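Local coordinates for protein ethylbenzene dehydrogenase alpha-subunit (Aromatoleum aromaticum, PDB 2IVF) that belongs to the molybdopterin oxidoreductase family and carries molybdenum, two pterin guanine dinucleotide cofactors and an iron-sulfur cluster, at residues 584-589 against 816-821; 746-751 against 756-761; 242-245 against 249-252. All blocks are in the same frame, centred on the assembly; numbering follows the deposited sequence.

Contact 1: 584-589 against 816-821; sequences KGWWTN and LDHDWY
Trp586 drives the rim of its indole into the angle between Trp820 and His818, and the three rings form an aromatic cluster. The two tryptophans pair as an offset edge-to-face contact: the six-membered rings have planes at 62° and centroids 5.4 Å apart, with the edge of Trp586 turned to the face of Trp820. The closest atoms are Trp586 CZ3 and Trp820 CZ2, at 3.5 Å. His818 CE1 shares that face of Trp820, 3.5 Å above the indole plane and toward the rim. One atom further round its own rim, Trp586 CH2 meets the imidazole edge 3.7 Å from His818 NE2. Over one face of the Trp586 ring, near its centre, lies Lys584 CB, 3.8 Å above the plane.

The histidine is fixed from both ends. With CG anti to the backbone N (chi1 -176°), His818 turns ND1 back to accept from Trp820 N (3.2 Å), capping the start of helix 819-824, while NE2 bonds to Gly947 O. On the other segment, Gly585 ends helix 574-583 in a Schellman motif. No hydrogen bond joins the two segments; ring packing joins them directly, and Glu580 gives Lys584 NZ and Trp820 NE1 a common polar partner. The imidazole, accepting at ND1 and bonded to a carbonyl at NE2, is probably protonated at NE2.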
loop_
_atom_site.group_PDB
_atom_site.type_symbol
_atom_site.label_atom_id
_atom_site.label_comp_id
_atom_site.label_asym_id
_atom_site.label_seq_id
_atom_site.Cartn_x
_atom_site.Cartn_y
_atom_site.Cartn_z
ATOM N N LYS A 584 2.673 43.989 9.387
ATOM C CA LYS A 584 2.856 44.466 8.009
ATOM C C LYS A 584 1.647 44.203 7.100
ATOM O O LYS A 584 1.637 44.600 5.944
ATOM C CB LYS A 584 4.158 43.891 7.415
ATOM C CG LYS A 584 5.399 44.448 8.115
ATOM C CD LYS A 584 6.714 43.839 7.627
ATOM C CE LYS A 584 7.870 44.558 8.313
ATOM N NZ LYS A 584 9.191 43.926 8.033
ATOM N N GLY A 585 0.613 43.567 7.628
ATOM C CA GLY A 585 -0.608 43.364 6.875
ATOM C C GLY A 585 -0.491 42.156 5.983
ATOM O O GLY A 585 -1.312 41.960 5.063
ATOM N N TRP A 586 0.509 41.318 6.254
ATOM C CA TRP A 586 0.723 40.136 5.420
ATOM C C TRP A 586 -0.254 39.013 5.733
ATOM O O TRP A 586 -0.487 38.147 4.880
ATOM C CB TRP A 586 2.164 39.653 5.543
ATOM C CG TRP A 586 3.125 40.583 4.964
ATOM C CD1 TRP A 586 2.858 41.655 4.133
ATOM C CD2 TRP A 586 4.535 40.586 5.177
ATOM N NE1 TRP A 586 4.021 42.312 3.828
ATOM C CE2 TRP A 586 5.065 41.673 4.451
ATOM C CE3 TRP A 586 5.407 39.780 5.925
ATOM C CZ2 TRP A 586 6.425 41.962 4.441
ATOM C CZ3 TRP A 586 6.744 40.064 5.910
ATOM C CH2 TRP A 586 7.248 41.143 5.178
ATOM N N TRP A 587 -0.789 38.998 6.955
ATOM C CA TRP A 587 -1.878 38.094 7.291
ATOM C C TRP A 587 -2.963 38.927 7.907
ATOM O O TRP A 587 -2.668 39.765 8.738
ATOM C CB TRP A 587 -1.423 36.991 8.250
ATOM C CG TRP A 587 -0.233 36.254 7.683
ATOM C CD1 TRP A 587 1.077 36.517 7.951
ATOM C CD2 TRP A 587 -0.237 35.214 6.689
ATOM N NE1 TRP A 587 1.885 35.693 7.220
ATOM C CE2 TRP A 587 1.107 34.862 6.454
ATOM C CE3 TRP A 587 -1.246 34.504 6.020
ATOM C CZ2 TRP A 587 1.471 33.871 5.546
ATOM C CZ3 TRP A 587 -0.885 33.513 5.135
ATOM C CH2 TRP A 587 0.465 33.193 4.912
ATOM N N THR A 588 -4.208 38.664 7.492
ATOM C CA THR A 588 -5.400 39.433 7.875
ATOM C C THR A 588 -6.344 38.573 8.709
ATOM O O THR A 588 -6.050 37.400 8.963
ATOM C CB THR A 588 -6.132 39.886 6.630
ATOM O OG1 THR A 588 -6.667 38.746 5.946
ATOM C CG2 THR A 588 -5.174 40.665 5.696
ATOM N N ASN A 589 -7.477 39.140 9.133
ATOM C CA ASN A 589 -8.462 38.368 9.907
ATOM C C ASN A 589 -9.173 37.294 9.106
ATOM O O ASN A 589 -9.859 36.431 9.691
ATOM C CB ASN A 589 -9.532 39.267 10.565
ATOM C CG ASN A 589 -10.263 38.548 11.777
ATOM O OD1 ASN A 589 -10.614 37.330 11.721
ATOM N ND2 ASN A 589 -10.458 39.291 12.856
ATOM N N LEU A 816 16.149 35.113 -3.872
ATOM C CA LEU A 816 15.004 35.757 -3.183
ATOM C C LEU A 816 15.563 36.862 -2.320
ATOM O O LEU A 816 16.148 36.609 -1.272
ATOM C CB LEU A 816 14.196 34.764 -2.364
ATOM C CG LEU A 816 13.740 33.547 -3.187
ATOM C CD1 LEU A 816 13.128 32.451 -2.294
ATOM C CD2 LEU A 816 12.734 33.938 -4.269
ATOM N N ASP A 817 15.412 38.085 -2.795
ATOM C CA ASP A 817 16.103 39.243 -2.180
ATOM C C ASP A 817 15.266 39.984 -1.137
ATOM O O ASP A 817 15.553 41.117 -0.800
ATOM C CB ASP A 817 16.690 40.153 -3.251
ATOM C CG ASP A 817 15.650 41.028 -3.949
ATOM O OD1 ASP A 817 14.454 40.629 -4.039
ATOM O OD2 ASP A 817 16.029 42.124 -4.394
ATOM N N HIS A 818 14.258 39.291 -0.626
ATOM C CA HIS A 818 13.395 39.726 0.459
ATOM C C HIS A 818 14.245 39.742 1.724
ATOM O O HIS A 818 15.024 38.826 1.970
ATOM C CB HIS A 818 12.251 38.696 0.555
ATOM C CG HIS A 818 11.186 39.016 1.552
ATOM N ND1 HIS A 818 11.385 38.934 2.915
ATOM C CD2 HIS A 818 9.885 39.361 1.382
ATOM C CE1 HIS A 818 10.266 39.266 3.542
ATOM N NE2 HIS A 818 9.339 39.531 2.634
ATOM N N ASP A 819 14.066 40.776 2.540
ATOM C CA ASP A 819 14.850 40.979 3.779
ATOM C C ASP A 819 14.951 39.771 4.685
ATOM O O ASP A 819 16.029 39.468 5.188
ATOM C CB ASP A 819 14.281 42.163 4.570
ATOM C CG ASP A 819 14.502 43.495 3.863
ATOM O OD1 ASP A 819 15.409 43.583 3.003
ATOM O OD2 ASP A 819 13.785 44.467 4.200
ATOM N N TRP A 820 13.845 39.067 4.881
ATOM C CA TRP A 820 13.855 37.886 5.739
ATOM C C TRP A 820 14.794 36.817 5.202
ATOM O O TRP A 820 15.517 36.158 5.964
ATOM C CB TRP A 820 12.464 37.288 5.856
ATOM C CG TRP A 820 11.495 38.076 6.696
ATOM C CD1 TRP A 820 11.513 39.376 6.979
ATOM C CD2 TRP A 820 10.275 37.559 7.225
ATOM N NE1 TRP A 820 10.407 39.717 7.737
ATOM C CE2 TRP A 820 9.625 38.603 7.883
ATOM C CE3 TRP A 820 9.689 36.296 7.217
ATOM C CZ2 TRP A 820 8.415 38.422 8.551
ATOM C CZ3 TRP A 820 8.489 36.117 7.867
ATOM C CH2 TRP A 820 7.864 37.173 8.514
ATOM N N TYR A 821 14.741 36.584 3.896
ATOM C CA TYR A 821 15.627 35.612 3.252
ATOM C C TYR A 821 17.100 35.999 3.231
ATOM O O TYR A 821 17.984 35.183 3.528
ATOM C CB TYR A 821 15.129 35.281 1.836
ATOM C CG TYR A 821 13.930 34.367 1.887
ATOM C CD1 TYR A 821 12.699 34.831 2.345
ATOM C CD2 TYR A 821 14.032 33.029 1.500
ATOM C CE1 TYR A 821 11.616 34.003 2.410
ATOM C CE2 TYR A 821 12.975 32.221 1.565
ATOM C CZ TYR A 821 11.776 32.687 2.019
ATOM O OH TYR A 821 10.740 31.833 2.070
#

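Contact 2: 746-751 against 756-761; sequences INRAVG and DYTYEK
Arg748 reaches from the last turn of helix 736-749 across to the backbone of Tyr757 and the methyl of Thr758, bridging a helix-loop-helix connection whose second helix is 759-765. The first shell is almost entirely the arginine's. Its aliphatic part lies against a carbonyl, with Arg748 CD 3.4 Å and Arg748 CG 3.5 Å from Tyr757 O, an oxygen that is buried here and has no hydrogen-bond partner in the model. Beyond the bend at chi3 (79°), the guanidinium lays one face against Thr758, whose CG2 is 3.8 Å above the plane, offset toward the rim.

The polar partners of the guanidinium lie in the next shell, outside the facing segment. Arg748 NE donates to Lys755 O, in the linker between the helices, and NH1 forms a salt bridge with Asp745, one turn or so earlier in its own helix. Together they restrain the rotation of the guanidinium.

On the other side, Tyr757 is the centre of an inverse gamma turn, which leads into the N-cap of helix 759-765. Lys761 CB lies over one face of the Tyr757 ring, toward the rim; the same ring meets Phe753 edge-to-face, and its hydroxyl bonds to Glu765. Thr758 divides its branches between two tasks: CG2 faces the arginine, while OG1 caps the helix by accepting a weak bond from Lys761 N at 3.3 Å.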
loop_
_atom_site.group_PDB
_atom_site.type_symbol
_atom_site.label_atom_id
_atom_site.label_comp_id
_atom_site.label_asym_id
_atom_site.label_seq_id
_atom_site.Cartn_x
_atom_site.Cartn_y
_atom_site.Cartn_z
ATOM N N ILE A 746 -20.267 19.882 -14.961
ATOM C CA ILE A 746 -19.181 20.804 -14.640
ATOM C C ILE A 746 -17.959 20.442 -15.496
ATOM O O ILE A 746 -17.427 21.302 -16.159
ATOM C CB ILE A 746 -18.802 20.767 -13.143
ATOM C CG1 ILE A 746 -19.916 21.366 -12.271
ATOM C CG2 ILE A 746 -17.410 21.446 -12.932
ATOM C CD1 ILE A 746 -19.769 21.021 -10.778
ATOM N N ASN A 747 -17.568 19.157 -15.539
ATOM C CA ASN A 747 -16.436 18.735 -16.356
ATOM C C ASN A 747 -16.636 19.037 -17.836
ATOM O O ASN A 747 -15.679 19.382 -18.560
ATOM C CB ASN A 747 -16.128 17.221 -16.155
ATOM C CG ASN A 747 -15.337 16.930 -14.878
ATOM O OD1 ASN A 747 -15.111 15.771 -14.539
ATOM N ND2 ASN A 747 -14.934 17.952 -14.166
ATOM N N ARG A 748 -17.868 18.910 -18.311
ATOM C CA ARG A 748 -18.165 19.226 -19.717
ATOM C C ARG A 748 -18.070 20.722 -20.016
ATOM O O ARG A 748 -17.622 21.141 -21.076
ATOM C CB ARG A 748 -19.566 18.743 -20.093
ATOM C CG ARG A 748 -19.736 17.218 -20.134
ATOM C CD ARG A 748 -21.195 16.846 -20.019
ATOM N NE ARG A 748 -21.886 17.018 -21.274
ATOM C CZ ARG A 748 -23.206 17.064 -21.418
ATOM N NH1 ARG A 748 -24.010 16.998 -20.376
ATOM N NH2 ARG A 748 -23.717 17.212 -22.613
ATOM N N ALA A 749 -18.538 21.507 -19.066
ATOM C CA ALA A 749 -18.598 22.943 -19.161
ATOM C C ALA A 749 -17.207 23.550 -19.171
ATOM O O ALA A 749 -16.987 24.525 -19.866
ATOM C CB ALA A 749 -19.424 23.503 -17.985
ATOM N N VAL A 750 -16.284 22.978 -18.424
ATOM C CA VAL A 750 -14.916 23.514 -18.307
ATOM C C VAL A 750 -13.876 22.824 -19.180
ATOM O O VAL A 750 -12.675 23.045 -19.012
ATOM C CB VAL A 750 -14.443 23.517 -16.835
ATOM C CG1 VAL A 750 -15.462 24.280 -15.999
ATOM C CG2 VAL A 750 -14.219 22.092 -16.255
ATOM N N GLY A 751 -14.329 21.937 -20.053
ATOM C CA GLY A 751 -13.431 21.249 -20.981
ATOM C C GLY A 751 -12.667 20.043 -20.469
ATOM O O GLY A 751 -11.785 19.505 -21.156
ATOM N N ASP A 756 -19.913 16.612 -25.335
ATOM C CA ASP A 756 -20.912 15.532 -25.515
ATOM C C ASP A 756 -20.687 14.273 -24.641
ATOM O O ASP A 756 -21.293 13.237 -24.853
ATOM C CB ASP A 756 -20.969 15.144 -27.009
ATOM C CG ASP A 756 -19.671 14.521 -27.524
ATOM O OD1 ASP A 756 -18.656 14.470 -26.792
ATOM O OD2 ASP A 756 -19.681 14.072 -28.691
ATOM N N TYR A 757 -19.779 14.357 -23.693
ATOM C CA TYR A 757 -19.479 13.234 -22.821
ATOM C C TYR A 757 -20.362 13.245 -21.582
ATOM O O TYR A 757 -19.974 13.698 -20.506
ATOM C CB TYR A 757 -18.023 13.216 -22.432
ATOM C CG TYR A 757 -17.619 11.868 -21.912
ATOM C CD1 TYR A 757 -17.341 10.822 -22.803
ATOM C CD2 TYR A 757 -17.563 11.613 -20.538
ATOM C CE1 TYR A 757 -16.969 9.562 -22.343
ATOM C CE2 TYR A 757 -17.205 10.354 -20.055
ATOM C CZ TYR A 757 -16.905 9.321 -20.965
ATOM O OH TYR A 757 -16.568 8.055 -20.502
ATOM N N THR A 758 -21.535 12.669 -21.750
ATOM C CA THR A 758 -22.578 12.667 -20.769
ATOM C C THR A 758 -22.362 11.620 -19.710
ATOM O O THR A 758 -21.563 10.684 -19.864
ATOM C CB THR A 758 -23.900 12.343 -21.459
ATOM O OG1 THR A 758 -23.767 11.070 -22.103
ATOM C CG2 THR A 758 -24.249 13.401 -22.510
ATOM N N TYR A 759 -23.129 11.748 -18.643
ATOM C CA TYR A 759 -23.149 10.755 -17.576
ATOM C C TYR A 759 -23.481 9.342 -18.079
ATOM O O TYR A 759 -22.908 8.353 -17.614
ATOM C CB TYR A 759 -24.172 11.172 -16.515
ATOM C CG TYR A 759 -24.268 10.205 -15.379
ATOM C CD1 TYR A 759 -23.176 9.984 -14.547
ATOM C CD2 TYR A 759 -25.443 9.519 -15.113
ATOM C CE1 TYR A 759 -23.255 9.104 -13.470
ATOM C CE2 TYR A 759 -25.535 8.636 -14.024
ATOM C CZ TYR A 759 -24.438 8.435 -13.213
ATOM O OH TYR A 759 -24.498 7.554 -12.158
ATOM N N GLU A 760 -24.421 9.259 -19.017
ATOM C CA GLU A 760 -24.732 7.994 -19.665
ATOM C C GLU A 760 -23.463 7.364 -20.273
ATOM O O GLU A 760 -23.196 6.156 -20.096
ATOM C CB GLU A 760 -25.793 8.224 -20.718
ATOM C CG GLU A 760 -26.197 6.974 -21.484
ATOM C CD GLU A 760 -27.215 6.118 -20.742
ATOM O OE1 GLU A 760 -27.440 6.351 -19.520
ATOM O OE2 GLU A 760 -27.800 5.221 -21.414
ATOM N N LYS A 761 -22.647 8.163 -20.955
ATOM C CA LYS A 761 -21.437 7.602 -21.584
ATOM C C LYS A 761 -20.454 7.201 -20.485
ATOM O O LYS A 761 -19.841 6.129 -20.524
ATOM C CB LYS A 761 -20.767 8.597 -22.525
ATOM C CG LYS A 761 -21.514 8.909 -23.813
ATOM C CD LYS A 761 -20.549 9.580 -24.810
ATOM C CE LYS A 761 -21.291 10.257 -25.972
ATOM N NZ LYS A 761 -20.321 10.950 -26.907
#

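Contact 3: 242-245 against 249-252; sequences DNLL and LIFM
A 3-10 turn at 242-245, closed by a bond from Leu245 N to Asp242 O (2.9 Å), packs against strand 249-253, with Leu244 and Ile250 nearest across the gap at 7.3 Å between CA atoms. Leu244 supplies every contact from the turn and spreads its two methyls over different partners. Its CD2 branch lies 4.0 Å from Ile250 CG2, the two side chains crossing at about a right angle, while its CD1 branch meets Met252 CE tip to tip at 4.1 Å. Ile250 also brings CD1 against the backbone end of the leucine, 3.9 Å from Leu244 O and 4.1 Å from Leu244 CB. The methionine arrives by folding: bends at chi2 (-75°) and chi3 (148°) bring its terminal methyl to the leucine.

Leu268 of helix 265-274 touches both Leu244 and Ile250, and Ala271 adds to the cover over Ile250. All three touching residues are buried; the side-chain contacts are apolar and no hydrogen bond crosses. Strand 249-253, helix 265-274 and the adjacent parallel strand 277-281 form a beta-alpha-beta crossover, and the turn and the helix pack together on its first strand, within the molybdopterin oxidoreductase region.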
loop_
_atom_site.group_PDB
_atom_site.type_symbol
_atom_site.label_atom_id
_atom_site.label_comp_id
_atom_site.label_asym_id
_atom_site.label_seq_id
_atom_site.Cartn_x
_atom_site.Cartn_y
_atom_site.Cartn_z
ATOM N N ASP A 242 3.685 8.127 -17.978
ATOM C CA ASP A 242 4.323 7.673 -19.227
ATOM C C ASP A 242 5.350 8.697 -19.735
ATOM O O ASP A 242 6.167 8.354 -20.576
ATOM C CB ASP A 242 3.310 7.283 -20.315
ATOM C CG ASP A 242 2.334 8.416 -20.691
ATOM O OD1 ASP A 242 2.371 9.467 -20.009
ATOM O OD2 ASP A 242 1.484 8.225 -21.606
ATOM N N ASN A 243 5.356 9.908 -19.146
ATOM C CA ASN A 243 6.391 10.928 -19.422
ATOM C C ASN A 243 7.790 10.393 -19.080
ATOM O O ASN A 243 8.776 10.740 -19.749
ATOM C CB ASN A 243 6.143 12.188 -18.614
ATOM C CG ASN A 243 7.071 13.346 -18.992
ATOM O OD1 ASN A 243 7.202 13.688 -20.163
ATOM N ND2 ASN A 243 7.694 13.963 -17.993
ATOM N N LEU A 244 7.874 9.480 -18.120
ATOM C CA LEU A 244 9.167 8.851 -17.786
ATOM C C LEU A 244 9.760 8.097 -18.956
ATOM O O LEU A 244 10.971 7.947 -19.053
ATOM C CB LEU A 244 9.026 7.869 -16.617
ATOM C CG LEU A 244 8.664 8.342 -15.216
ATOM C CD1 LEU A 244 8.840 7.160 -14.234
ATOM C CD2 LEU A 244 9.475 9.583 -14.815
ATOM N N LEU A 245 8.921 7.644 -19.879
ATOM C CA LEU A 245 9.427 6.940 -21.030
ATOM C C LEU A 245 10.181 7.838 -22.021
ATOM O O LEU A 245 10.843 7.338 -22.926
ATOM C CB LEU A 245 8.302 6.262 -21.725
ATOM C CG LEU A 245 7.627 5.146 -20.917
ATOM C CD1 LEU A 245 6.378 4.663 -21.663
ATOM C CD2 LEU A 245 8.642 4.014 -20.683
ATOM N N LEU A 249 17.173 10.233 -17.784
ATOM C CA LEU A 249 17.717 10.179 -16.424
ATOM C C LEU A 249 16.569 10.559 -15.530
ATOM O O LEU A 249 15.884 11.550 -15.828
ATOM C CB LEU A 249 18.817 11.214 -16.208
ATOM C CG LEU A 249 19.508 11.331 -14.851
ATOM C CD1 LEU A 249 20.134 9.988 -14.462
ATOM C CD2 LEU A 249 20.584 12.490 -14.893
ATOM N N ILE A 250 16.265 9.694 -14.562
ATOM C CA ILE A 250 15.096 9.840 -13.695
ATOM C C ILE A 250 15.552 9.863 -12.237
ATOM O O ILE A 250 16.263 8.942 -11.762
ATOM C CB ILE A 250 14.094 8.685 -13.872
ATOM C CG1 ILE A 250 13.602 8.594 -15.327
ATOM C CG2 ILE A 250 12.923 8.813 -12.859
ATOM C CD1 ILE A 250 12.990 7.253 -15.762
ATOM N N PHE A 251 15.155 10.901 -11.524
ATOM C CA PHE A 251 15.412 11.036 -10.089
ATOM C C PHE A 251 14.150 10.875 -9.256
ATOM O O PHE A 251 13.248 11.727 -9.311
ATOM C CB PHE A 251 15.998 12.431 -9.767
ATOM C CG PHE A 251 17.382 12.626 -10.229
ATOM C CD1 PHE A 251 18.457 12.144 -9.490
ATOM C CD2 PHE A 251 17.637 13.334 -11.384
ATOM C CE1 PHE A 251 19.754 12.320 -9.926
ATOM C CE2 PHE A 251 18.928 13.542 -11.802
ATOM C CZ PHE A 251 19.993 13.012 -11.094
ATOM N N MET A 252 14.083 9.791 -8.473
ATOM C CA MET A 252 13.022 9.587 -7.489
ATOM C C MET A 252 13.577 10.073 -6.181
ATOM O O MET A 252 14.551 9.498 -5.700
ATOM C CB MET A 252 12.678 8.103 -7.383
ATOM C CG MET A 252 12.064 7.568 -8.657
ATOM S SD MET A 252 10.355 8.157 -8.742
ATOM C CE MET A 252 10.115 8.323 -10.485
#

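From the N terminus, contact 3 comes first and closes the shortest loop: three residues separate its 3-10 turn from the strand of the parallel sheet on which it is set. The chain later opens contact 1 at 584-589 and does not close it until 816-821, 227 residues on, joining the loop after helix 574-583 to the start of helix 819-824. Within that long excursion contact 2 opens and closes, joining the consecutive helices 736-749 and 759-765 across a four-residue linker. Contact 3 thus stands in series with both others, while contact 2 is enclosed by contact 1. None touches another: the nearest atoms of contacts 2 and 3 are about 17 Å apart.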